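Local coordinates for protein N-acetyl-beta-D glucosaminidase (Rhizomucor miehei CAU432, PDB 4ZM6) that probably hydrolyses terminal beta-N-acetylglucosamine residues as a glycoside hydrolase family 3 enzyme and carries a GCN5-related glucosamine N-acetyltransferase region that binds acetyl-CoA, at residues A[610-615]-A[650-655]; A[579-584]-A[600-605]. One frame throughout, in Å; residues are numbered along the deposited sequence.

Contact 1: A[610-615]-A[650-655]. With ACO (acetyl coenzyme *a), chain C.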
ATOM      1  N   HIS A 610       0.247   5.568 -21.613  1.00 63.36           N
ATOM      2  CA  HIS A 610      -0.912   6.424 -21.850  1.00 61.16           C
ATOM      3  C   HIS A 610      -2.054   5.974 -20.960  1.00 58.21           C
ATOM      4  O   HIS A 610      -2.456   4.813 -21.008  1.00 58.94           O
ATOM      5  CB  HIS A 610      -1.363   6.357 -23.311  1.00 62.55           C
ATOM      6  CG  HIS A 610      -0.560   7.214 -24.235  1.00 64.17           C
ATOM      7  ND1 HIS A 610      -1.132   8.173 -25.043  1.00 65.25           N
ATOM      8  CD2 HIS A 610       0.772   7.260 -24.480  1.00 64.32           C
ATOM      9  CE1 HIS A 610      -0.188   8.770 -25.749  1.00 66.46           C
ATOM     10  NE2 HIS A 610       0.977   8.236 -25.425  1.00 66.01           N
ATOM     11  N   GLY A 611      -2.574   6.890 -20.151  1.00 52.88           N
ATOM     12  CA  GLY A 611      -3.701   6.600 -19.286  1.00 50.18           C
ATOM     13  C   GLY A 611      -4.984   6.934 -20.007  1.00 49.36           C
ATOM     14  O   GLY A 611      -5.117   8.021 -20.559  1.00 50.94           O
ATOM     15  N   GLN A 612      -5.928   6.001 -20.015  1.00 47.11           N
ATOM     16  CA  GLN A 612      -7.200   6.231 -20.668  1.00 46.27           C
ATOM     17  C   GLN A 612      -8.296   6.185 -19.626  1.00 46.70           C
ATOM     18  O   GLN A 612      -8.422   5.197 -18.902  1.00 46.56           O
ATOM     19  CB  GLN A 612      -7.442   5.185 -21.747  1.00 46.75           C
ATOM     20  CG  GLN A 612      -6.349   5.124 -22.802  1.00 47.44           C
ATOM     21  CD  GLN A 612      -6.773   4.362 -24.052  1.00 48.86           C
ATOM     22  OE1 GLN A 612      -7.638   3.483 -24.001  1.00 49.11           O
ATOM     23  NE2 GLN A 612      -6.169   4.703 -25.186  1.00 48.37           N
ATOM     24  N   LEU A 613      -9.065   7.272 -19.533  1.00 46.99           N
ATOM     25  CA  LEU A 613     -10.212   7.343 -18.642  1.00 47.49           C
ATOM     26  C   LEU A 613     -11.401   6.836 -19.440  1.00 47.72           C
ATOM     27  O   LEU A 613     -12.033   7.583 -20.185  1.00 47.57           O
ATOM     28  CB  LEU A 613     -10.425   8.773 -18.136  1.00 48.53           C
ATOM     29  CG  LEU A 613     -11.237   8.949 -16.844  1.00 49.46           C
ATOM     30  CD1 LEU A 613     -11.179  10.385 -16.353  1.00 51.18           C
ATOM     31  CD2 LEU A 613     -12.682   8.555 -17.039  1.00 51.13           C
ATOM     32  N   MET A 614     -11.688   5.547 -19.283  1.00 48.62           N
ATOM     33  CA  MET A 614     -12.650   4.857 -20.135  1.00 49.39           C
ATOM     34  C   MET A 614     -14.066   5.342 -19.869  1.00 47.60           C
ATOM     35  O   MET A 614     -14.864   5.503 -20.788  1.00 48.02           O
ATOM     36  CB  MET A 614     -12.583   3.339 -19.908  1.00 50.57           C
ATOM     37  CG  MET A 614     -11.240   2.698 -20.235  1.00 50.82           C
ATOM     38  SD  MET A 614     -11.143   0.985 -19.664  1.00 51.33           S
ATOM     39  CE  MET A 614     -12.283   0.199 -20.796  1.00 52.97           C
ATOM     40  N   LEU A 615     -14.378   5.557 -18.600  1.00 47.08           N
ATOM     41  CA  LEU A 615     -15.724   5.950 -18.218  1.00 46.80           C
ATOM     42  C   LEU A 615     -15.703   6.591 -16.838  1.00 47.86           C
ATOM     43  O   LEU A 615     -14.903   6.206 -15.979  1.00 47.43           O
ATOM     44  CB  LEU A 615     -16.647   4.731 -18.222  1.00 45.49           C
ATOM     45  CG  LEU A 615     -18.137   4.982 -18.004  1.00 45.96           C
ATOM     46  CD1 LEU A 615     -18.764   5.604 -19.237  1.00 47.25           C
ATOM     47  CD2 LEU A 615     -18.843   3.684 -17.653  1.00 46.88           C
ATOM     48  N   GLY A 650     -12.045   8.891 -22.669  1.00 55.21           N
ATOM     49  CA  GLY A 650     -12.498   7.733 -23.423  1.00 53.71           C
ATOM     50  C   GLY A 650     -11.336   6.790 -23.627  1.00 52.48           C
ATOM     51  O   GLY A 650     -10.275   6.969 -23.029  1.00 55.15           O
ATOM     52  N   SER A 651     -11.525   5.781 -24.467  1.00 50.80           N
ATOM     53  CA  SER A 651     -10.465   4.815 -24.728  1.00 50.98           C
ATOM     54  C   SER A 651     -10.416   4.418 -26.195  1.00 50.88           C
ATOM     55  O   SER A 651     -11.320   4.726 -26.971  1.00 50.66           O
ATOM     56  CB  SER A 651     -10.636   3.578 -23.837  1.00 52.03           C
ATOM     57  OG  SER A 651     -12.003   3.242 -23.658  1.00 53.31           O
ATOM     58  N   THR A 652      -9.333   3.745 -26.565  1.00 50.67           N
ATOM     59  CA  THR A 652      -9.181   3.187 -27.902  1.00 48.96           C
ATOM     60  C   THR A 652      -9.791   1.776 -27.938  1.00 48.89           C
ATOM     61  O   THR A 652     -10.889   1.593 -28.475  1.00 50.63           O
ATOM     62  CB  THR A 652      -7.700   3.163 -28.322  1.00 46.67           C
ATOM     63  OG1 THR A 652      -6.922   2.599 -27.268  1.00 46.52           O
ATOM     64  CG2 THR A 652      -7.196   4.568 -28.591  1.00 45.65           C
ATOM     65  N   TYR A 653      -9.102   0.802 -27.339  1.00 46.85           N
ATOM     66  CA  TYR A 653      -9.569  -0.587 -27.310  1.00 46.05           C
ATOM     67  C   TYR A 653      -9.179  -1.283 -26.002  1.00 45.43           C
ATOM     68  O   TYR A 653      -7.997  -1.322 -25.662  1.00 45.81           O
ATOM     69  CB  TYR A 653      -8.971  -1.370 -28.489  1.00 46.65           C
ATOM     70  CG  TYR A 653      -9.794  -2.583 -28.894  1.00 46.73           C
ATOM     71  CD1 TYR A 653      -9.743  -3.764 -28.158  1.00 46.50           C
ATOM     72  CD2 TYR A 653     -10.639  -2.535 -30.001  1.00 45.35           C
ATOM     73  CE1 TYR A 653     -10.503  -4.864 -28.516  1.00 48.48           C
ATOM     74  CE2 TYR A 653     -11.403  -3.626 -30.366  1.00 45.99           C
ATOM     75  CZ  TYR A 653     -11.332  -4.790 -29.627  1.00 47.91           C
ATOM     76  OH  TYR A 653     -12.090  -5.881 -29.991  1.00 47.13           O
ATOM     77  N   PRO A 654     -10.159  -1.838 -25.260  1.00 44.00           N
ATOM     78  CA  PRO A 654     -11.616  -1.784 -25.436  1.00 43.93           C
ATOM     79  C   PRO A 654     -12.175  -0.406 -25.102  1.00 45.29           C
ATOM     80  O   PRO A 654     -11.424   0.479 -24.687  1.00 47.27           O
ATOM     81  CB  PRO A 654     -12.139  -2.827 -24.440  1.00 43.63           C
ATOM     82  CG  PRO A 654     -11.074  -2.953 -23.411  1.00 43.57           C
ATOM     83  CD  PRO A 654      -9.777  -2.706 -24.129  1.00 43.90           C
ATOM     84  N   ARG A 655     -13.486  -0.229 -25.253  1.00 46.09           N
ATOM     85  CA  ARG A 655     -14.057   1.110 -25.256  1.00 45.96           C
ATOM     86  C   ARG A 655     -15.567   1.150 -25.131  1.00 45.84           C
ATOM     87  O   ARG A 655     -16.264   0.396 -25.797  1.00 45.33           O
ATOM     88  CB  ARG A 655     -13.657   1.801 -26.561  1.00 46.05           C
ATOM     89  CG  ARG A 655     -14.457   3.046 -26.906  1.00 46.55           C
ATOM     90  CD  ARG A 655     -14.542   3.282 -28.403  1.00 46.93           C
ATOM     91  NE  ARG A 655     -13.292   2.973 -29.089  1.00 47.07           N
ATOM     92  CZ  ARG A 655     -13.146   3.007 -30.409  1.00 47.74           C
ATOM     93  NH1 ARG A 655     -14.160   3.367 -31.196  1.00 48.20           N
ATOM     94  NH2 ARG A 655     -11.974   2.694 -30.944  1.00 47.10           N
TER
HETATM   95  N1A ACO C 901     -22.294  22.057  -3.174  0.80 59.84           N
HETATM   96  C2A ACO C 901     -22.535  22.856  -4.240  0.80 59.53           C
HETATM   97  N3A ACO C 901     -22.100  22.574  -5.489  0.80 60.18           N
HETATM   98  C4A ACO C 901     -21.391  21.444  -5.751  0.80 60.39           C
HETATM   99  C5A ACO C 901     -21.087  20.533  -4.631  0.80 59.34           C
HETATM  100  C6A ACO C 901     -21.590  20.902  -3.288  0.80 59.59           C
HETATM  101  N6A ACO C 901     -21.349  20.102  -2.222  0.80 58.58           N
HETATM  102  N7A ACO C 901     -20.378  19.520  -5.140  0.80 59.05           N
HETATM  103  C8A ACO C 901     -20.230  19.751  -6.470  0.80 61.28           C
HETATM  104  N9A ACO C 901     -20.827  20.902  -6.837  0.80 61.07           N
HETATM  105  C1B ACO C 901     -20.860  21.450  -8.222  0.80 62.21           C
HETATM  106  C2B ACO C 901     -19.734  22.448  -8.477  0.80 63.83           C
HETATM  107  O2B ACO C 901     -20.249  23.618  -9.127  0.80 66.40           O
HETATM  108  C3B ACO C 901     -18.708  21.715  -9.329  0.80 63.77           C
HETATM  109  O3B ACO C 901     -18.057  22.537 -10.317  0.80 67.23           O
HETATM  110  P3B ACO C 901     -18.685  23.106 -11.703  0.80 68.97           P
HETATM  111  O7A ACO C 901     -18.473  21.998 -12.714  0.80 67.93           O
HETATM  112  O8A ACO C 901     -20.123  23.454 -11.396  0.80 63.26           O
HETATM  113  O9A ACO C 901     -17.830  24.312 -11.972  0.80 67.29           O
HETATM  114  C4B ACO C 901     -19.480  20.537  -9.918  0.80 60.63           C
HETATM  115  O4B ACO C 901     -20.692  20.381  -9.162  0.80 60.51           O
HETATM  116  C5B ACO C 901     -18.652  19.259  -9.887  0.80 56.48           C
HETATM  117  O5B ACO C 901     -19.549  18.160  -9.826  0.80 49.89           O
HETATM  118  P1A ACO C 901     -19.231  16.841  -8.976  0.80 44.53           P
HETATM  119  O1A ACO C 901     -20.333  16.694  -7.952  0.80 43.14           O
HETATM  120  O2A ACO C 901     -17.793  16.788  -8.537  0.80 40.38           O
HETATM  121  O3A ACO C 901     -19.426  15.821 -10.198  0.80 41.16           O
HETATM  122  P2A ACO C 901     -20.699  14.856 -10.275  0.80 38.98           P
HETATM  123  O4A ACO C 901     -20.708  14.006  -9.027  0.80 39.63           O
HETATM  124  O5A ACO C 901     -21.919  15.662 -10.616  0.80 38.66           O
HETATM  125  O6A ACO C 901     -20.292  13.970 -11.549  0.80 39.62           O
HETATM  126  CBP ACO C 901     -20.363  13.688 -13.954  0.80 39.55           C
HETATM  127  CCP ACO C 901     -19.996  14.598 -12.794  0.80 39.55           C
HETATM  128  CDP ACO C 901     -19.531  12.415 -13.893  0.80 39.95           C
HETATM  129  CEP ACO C 901     -20.051  14.415 -15.253  0.80 40.03           C
HETATM  130  CAP ACO C 901     -21.857  13.383 -13.828  0.80 39.85           C
HETATM  131  OAP ACO C 901     -22.610  14.513 -14.259  0.80 39.54           O
HETATM  132  C9P ACO C 901     -22.290  12.165 -14.592  0.80 41.38           C
HETATM  133  O9P ACO C 901     -22.358  11.093 -14.006  0.80 44.57           O
HETATM  134  N8P ACO C 901     -22.609  12.297 -15.878  0.80 41.08           N
HETATM  135  C7P ACO C 901     -23.083  11.157 -16.638  0.80 39.71           C
HETATM  136  C6P ACO C 901     -23.081  11.399 -18.138  0.80 38.56           C
HETATM  137  C5P ACO C 901     -21.709  11.494 -18.782  0.80 37.60           C
HETATM  138  O5P ACO C 901     -21.659  12.150 -19.808  0.80 40.13           O
HETATM  139  N4P ACO C 901     -20.632  10.865 -18.283  0.80 35.28           N
HETATM  140  C3P ACO C 901     -19.329  10.901 -18.953  0.80 34.77           C
HETATM  141  C2P ACO C 901     -19.124   9.736 -19.930  0.80 35.05           C
HETATM  142  S1P ACO C 901     -17.841  10.039 -21.120  0.80 35.52           S
HETATM  143  C   ACO C 901     -16.455   9.468 -20.405  0.80 35.90           C
HETATM  144  O   ACO C 901     -16.475   9.055 -19.258  0.80 36.26           O
HETATM  145  CH3 ACO C 901     -15.200   9.491 -21.216  0.80 36.14           C
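Gln-612 and Thr-652 cross at about a right angle and are joined twice through one side-chain amide. Thr-652 N donates to Gln-612 OE1 at 3.1 Å, coming from above the carbonyl plane, while Gln-612 NE2 reaches Thr-652 OG1, also at 3.1 Å, within its own amide plane. Glutamine suits this place because it offers an acceptor and a donor to one residue of the loop; its CG lies anti to the carbonyl carbon (chi1 -57°) and the extended chain carries the amide off the strand.

Closer to the cofactor, Gly-650 N donates to Leu-613 O at 2.8 Å, a bond bent to 136° at the hydrogen. The backbone turn here calls for glycine, since a CB would press on the preceding carbonyl oxygen. On the loop side of the strand, Met-614 CG lies 3.5 Å from Ser-651 OG, and Met-614 CE meets Pro-654 CG at 4.3 Å.

In the second shell, Ser-651 OG donates to Pro-654 O on an in-plane lone pair, and Arg-655 grips Thr-652 O with NE and NH2 while its NH1 forms a salt bridge with Asp-834. Gln-612 OE1 accepts from two donors, Thr-652 N and Gln-601 NE2 of the neighbouring strand, which together fix the amide's rotation.

Met-614 and Leu-615 both face Ala-599 of strand 594-605, a classic beta bulge, consistent with the bulged strand beside the acetyl group in GNAT folds. With both ends of a buried amide paired, directional bonds hold the loop bearing Gly-650, whose N lies 3.5 Å from the acetyl CH3.

Contact 2: A[579-584]-A[600-605]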
ATOM      1  N   ALA A 579      -9.912  -4.562 -20.217  1.00 54.34           N
ATOM      2  CA  ALA A 579      -9.068  -3.372 -20.096  1.00 54.94           C
ATOM      3  C   ALA A 579      -7.676  -3.758 -19.628  1.00 55.00           C
ATOM      4  O   ALA A 579      -7.536  -4.533 -18.686  1.00 53.79           O
ATOM      5  CB  ALA A 579      -9.689  -2.377 -19.127  1.00 55.92           C
ATOM      6  N   LYS A 580      -6.658  -3.223 -20.301  1.00 57.71           N
ATOM      7  CA  LYS A 580      -5.260  -3.522 -19.990  1.00 59.28           C
ATOM      8  C   LYS A 580      -4.793  -2.721 -18.788  1.00 57.38           C
ATOM      9  O   LYS A 580      -5.153  -1.553 -18.639  1.00 57.27           O
ATOM     10  CB  LYS A 580      -4.355  -3.177 -21.175  1.00 65.12           C
ATOM     11  CG  LYS A 580      -4.443  -4.126 -22.357  1.00 68.95           C
ATOM     12  CD  LYS A 580      -3.301  -3.868 -23.334  1.00 72.60           C
ATOM     13  CE  LYS A 580      -3.363  -4.786 -24.548  1.00 75.24           C
ATOM     14  NZ  LYS A 580      -3.335  -6.233 -24.185  1.00 75.29           N
ATOM     15  N   LEU A 581      -3.968  -3.336 -17.945  1.00 54.85           N
ATOM     16  CA  LEU A 581      -3.467  -2.666 -16.747  1.00 53.53           C
ATOM     17  C   LEU A 581      -4.597  -1.883 -16.105  1.00 52.89           C
ATOM     18  O   LEU A 581      -4.453  -0.711 -15.779  1.00 54.81           O
ATOM     19  CB  LEU A 581      -2.315  -1.723 -17.100  1.00 51.96           C
ATOM     20  CG  LEU A 581      -1.092  -2.385 -17.730  1.00 51.32           C
ATOM     21  CD1 LEU A 581      -0.057  -1.340 -18.106  1.00 50.62           C
ATOM     22  CD2 LEU A 581      -0.500  -3.421 -16.790  1.00 50.96           C
ATOM     23  N   GLN A 582      -5.730  -2.547 -15.940  1.00 52.72           N
ATOM     24  CA  GLN A 582      -6.940  -1.881 -15.508  1.00 53.69           C
ATOM     25  C   GLN A 582      -6.802  -1.388 -14.087  1.00 53.02           C
ATOM     26  O   GLN A 582      -6.015  -1.920 -13.311  1.00 53.33           O
ATOM     27  CB  GLN A 582      -8.149  -2.819 -15.605  1.00 55.28           C
ATOM     28  CG  GLN A 582      -8.172  -3.956 -14.592  1.00 55.99           C
ATOM     29  CD  GLN A 582      -9.459  -4.746 -14.649  1.00 57.45           C
ATOM     30  OE1 GLN A 582     -10.161  -4.885 -13.649  1.00 58.33           O
ATOM     31  NE2 GLN A 582      -9.787  -5.255 -15.828  1.00 59.91           N
ATOM     32  N   LYS A 583      -7.576  -0.359 -13.766  1.00 53.33           N
ATOM     33  CA  LYS A 583      -7.776   0.053 -12.387  1.00 50.94           C
ATOM     34  C   LYS A 583      -9.110   0.778 -12.284  1.00 48.84           C
ATOM     35  O   LYS A 583      -9.177   1.983 -12.475  1.00 50.12           O
ATOM     36  CB  LYS A 583      -6.626   0.937 -11.905  1.00 50.16           C
ATOM     37  CG  LYS A 583      -6.720   1.304 -10.440  1.00 50.84           C
ATOM     38  CD  LYS A 583      -6.437   0.117  -9.528  1.00 51.67           C
ATOM     39  CE  LYS A 583      -4.959   0.030  -9.188  1.00 51.62           C
ATOM     40  NZ  LYS A 583      -4.643  -1.173  -8.372  1.00 52.48           N
ATOM     41  N   HIS A 584     -10.167   0.021 -11.997  1.00 47.24           N
ATOM     42  CA  HIS A 584     -11.509   0.570 -11.862  1.00 47.55           C
ATOM     43  C   HIS A 584     -11.848   0.779 -10.395  1.00 48.85           C
ATOM     44  O   HIS A 584     -11.386   0.034  -9.528  1.00 49.48           O
ATOM     45  CB  HIS A 584     -12.535  -0.361 -12.502  1.00 48.02           C
ATOM     46  CG  HIS A 584     -12.149  -0.828 -13.869  1.00 48.65           C
ATOM     47  ND1 HIS A 584     -12.665  -1.968 -14.444  1.00 48.07           N
ATOM     48  CD2 HIS A 584     -11.269  -0.321 -14.761  1.00 48.30           C
ATOM     49  CE1 HIS A 584     -12.134  -2.130 -15.640  1.00 47.65           C
ATOM     50  NE2 HIS A 584     -11.283  -1.146 -15.857  1.00 48.07           N
ATOM     51  N   THR A 600     -10.862   2.656 -16.242  1.00 46.72           N
ATOM     52  CA  THR A 600      -9.491   3.133 -16.392  1.00 47.25           C
ATOM     53  C   THR A 600      -8.569   2.032 -16.928  1.00 46.25           C
ATOM     54  O   THR A 600      -8.623   0.894 -16.474  1.00 43.88           O
ATOM     55  CB  THR A 600      -8.968   3.650 -15.029  1.00 46.73           C
ATOM     56  OG1 THR A 600      -9.164   5.061 -14.951  1.00 48.56           O
ATOM     57  CG2 THR A 600      -7.485   3.355 -14.814  1.00 46.69           C
ATOM     58  N   GLN A 601      -7.721   2.388 -17.888  1.00 47.27           N
ATOM     59  CA  GLN A 601      -6.712   1.473 -18.413  1.00 49.15           C
ATOM     60  C   GLN A 601      -5.454   2.239 -18.809  1.00 50.95           C
ATOM     61  O   GLN A 601      -5.497   3.456 -18.994  1.00 52.29           O
ATOM     62  CB  GLN A 601      -7.269   0.646 -19.588  1.00 49.14           C
ATOM     63  CG  GLN A 601      -7.355   1.321 -20.953  1.00 48.22           C
ATOM     64  CD  GLN A 601      -7.525   0.315 -22.093  1.00 49.72           C
ATOM     65  OE1 GLN A 601      -7.606  -0.896 -21.872  1.00 49.00           O
ATOM     66  NE2 GLN A 601      -7.573   0.816 -23.321  1.00 50.07           N
ATOM     67  N   ILE A 602      -4.336   1.525 -18.908  1.00 52.98           N
ATOM     68  CA  ILE A 602      -3.067   2.120 -19.323  1.00 54.48           C
ATOM     69  C   ILE A 602      -2.512   1.332 -20.504  1.00 54.89           C
ATOM     70  O   ILE A 602      -2.395   0.107 -20.444  1.00 56.76           O
ATOM     71  CB  ILE A 602      -2.037   2.150 -18.172  1.00 54.43           C
ATOM     72  CG1 ILE A 602      -2.455   3.175 -17.120  1.00 54.00           C
ATOM     73  CG2 ILE A 602      -0.644   2.496 -18.690  1.00 55.18           C
ATOM     74  CD1 ILE A 602      -1.669   3.087 -15.827  1.00 55.21           C
ATOM     75  N   VAL A 603      -2.174   2.054 -21.567  1.00 56.10           N
ATOM     76  CA  VAL A 603      -1.691   1.463 -22.810  1.00 59.24           C
ATOM     77  C   VAL A 603      -0.380   2.131 -23.194  1.00 61.88           C
ATOM     78  O   VAL A 603      -0.179   3.313 -22.927  1.00 65.26           O
ATOM     79  CB  VAL A 603      -2.731   1.651 -23.937  1.00 58.77           C
ATOM     80  CG1 VAL A 603      -2.123   1.406 -25.311  1.00 60.04           C
ATOM     81  CG2 VAL A 603      -3.915   0.726 -23.712  1.00 58.72           C
ATOM     82  N   VAL A 604       0.510   1.371 -23.822  1.00 65.21           N
ATOM     83  CA  VAL A 604       1.782   1.903 -24.295  1.00 67.07           C
ATOM     84  C   VAL A 604       1.702   2.269 -25.784  1.00 70.92           C
ATOM     85  O   VAL A 604       1.313   1.444 -26.610  1.00 69.12           O
ATOM     86  CB  VAL A 604       2.916   0.889 -24.068  1.00 64.91           C
ATOM     87  CG1 VAL A 604       4.232   1.452 -24.571  1.00 65.94           C
ATOM     88  CG2 VAL A 604       3.016   0.530 -22.592  1.00 63.39           C
ATOM     89  N   VAL A 605       2.064   3.513 -26.105  1.00 76.23           N
ATOM     90  CA  VAL A 605       2.100   4.018 -27.487  1.00 79.83           C
ATOM     91  C   VAL A 605       3.403   4.796 -27.689  1.00 83.53           C
ATOM     92  O   VAL A 605       3.676   5.750 -26.961  1.00 87.77           O
ATOM     93  CB  VAL A 605       0.906   4.958 -27.783  1.00 79.74           C
ATOM     94  CG1 VAL A 605       0.982   5.500 -29.206  1.00 79.05           C
ATOM     95  CG2 VAL A 605      -0.421   4.245 -27.544  1.00 79.73           C
TER
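Lys-580 N donates to Gln-601 OE1 at 3.0 Å, a nearly straight bond (155° at the hydrogen) that ties the loop backbone to a side chain of the strand. The glutamine can do this because its CG sits between its backbone N and carbonyl carbon (chi1 79°) and the rest of the chain is extended, which lays the carbonyl beside Ala-579 and Lys-580. The other end of the same amide, besides serving Gln-612, donates to Tyr-653 O. A long side chain with a donor and an acceptor thus suits a buried place between two loops.

Two backbone bonds follow. Ile-602 N donates to Lys-580 O at 3.2 Å, and Lys-583 N donates to Thr-600 O, also at 3.2 Å. The loop therefore runs antiparallel to the strand, Leu-581 lying nearest Ile-602, Gln-582 nearest Gln-601 and Lys-583 nearest Thr-600, with a left-handed backbone turn at Leu-581. Thr-600 O is approached as well by Gln-582 CA, at 3.4 Å, in a CA-H...O contact, and it lies at the edge of the His-584 ring.

The apolar contacts flank these bonds. Leu-581 CD1 meets Ile-602 CG2 at 3.9 Å, the two branched chains crossing obliquely. Lys-583 CB meets Thr-600 CG2 at the same separation, and the rest of the lysine turns off from the strand. Small Ala-579 lets its CB sit at the edge of the His-584 ring, in plane. Helix 627-642 touches Thr-600 through Phe-639 and Ile-602 through His-638.

The loop after helix 569-577 thus covers part of strand 594-605, the central strand of the five-stranded mixed sheet of the GNAT domain. Three hydrogen bonds fix it there, two between backbones and one to the Gln-601 amide, with apolar contacts flanking them.

In the fold
Contacts 1 and 2 meet on neighbouring antiparallel strands of the acetyltransferase sheet, 594-605 and 608-618, their centres about 7 Å apart. The segments of contact 2 both come before those of contact 1 in the chain. The junction between them is polar: 2.8 Å separates Gln-612 OE1 from Gln-601 NE2, so the two loops are held through a pair of glutamines. An apolar patch lies alongside, where Met-614 SD is 3.7 Å from Ala-579 CB. Contact 1 supplies Leu-613, Leu-615 and Gly-650 to the acetyl-CoA pocket, whereas contact 2 stands one layer back, with the Thr-600 side chain about 9 Å from the cofactor.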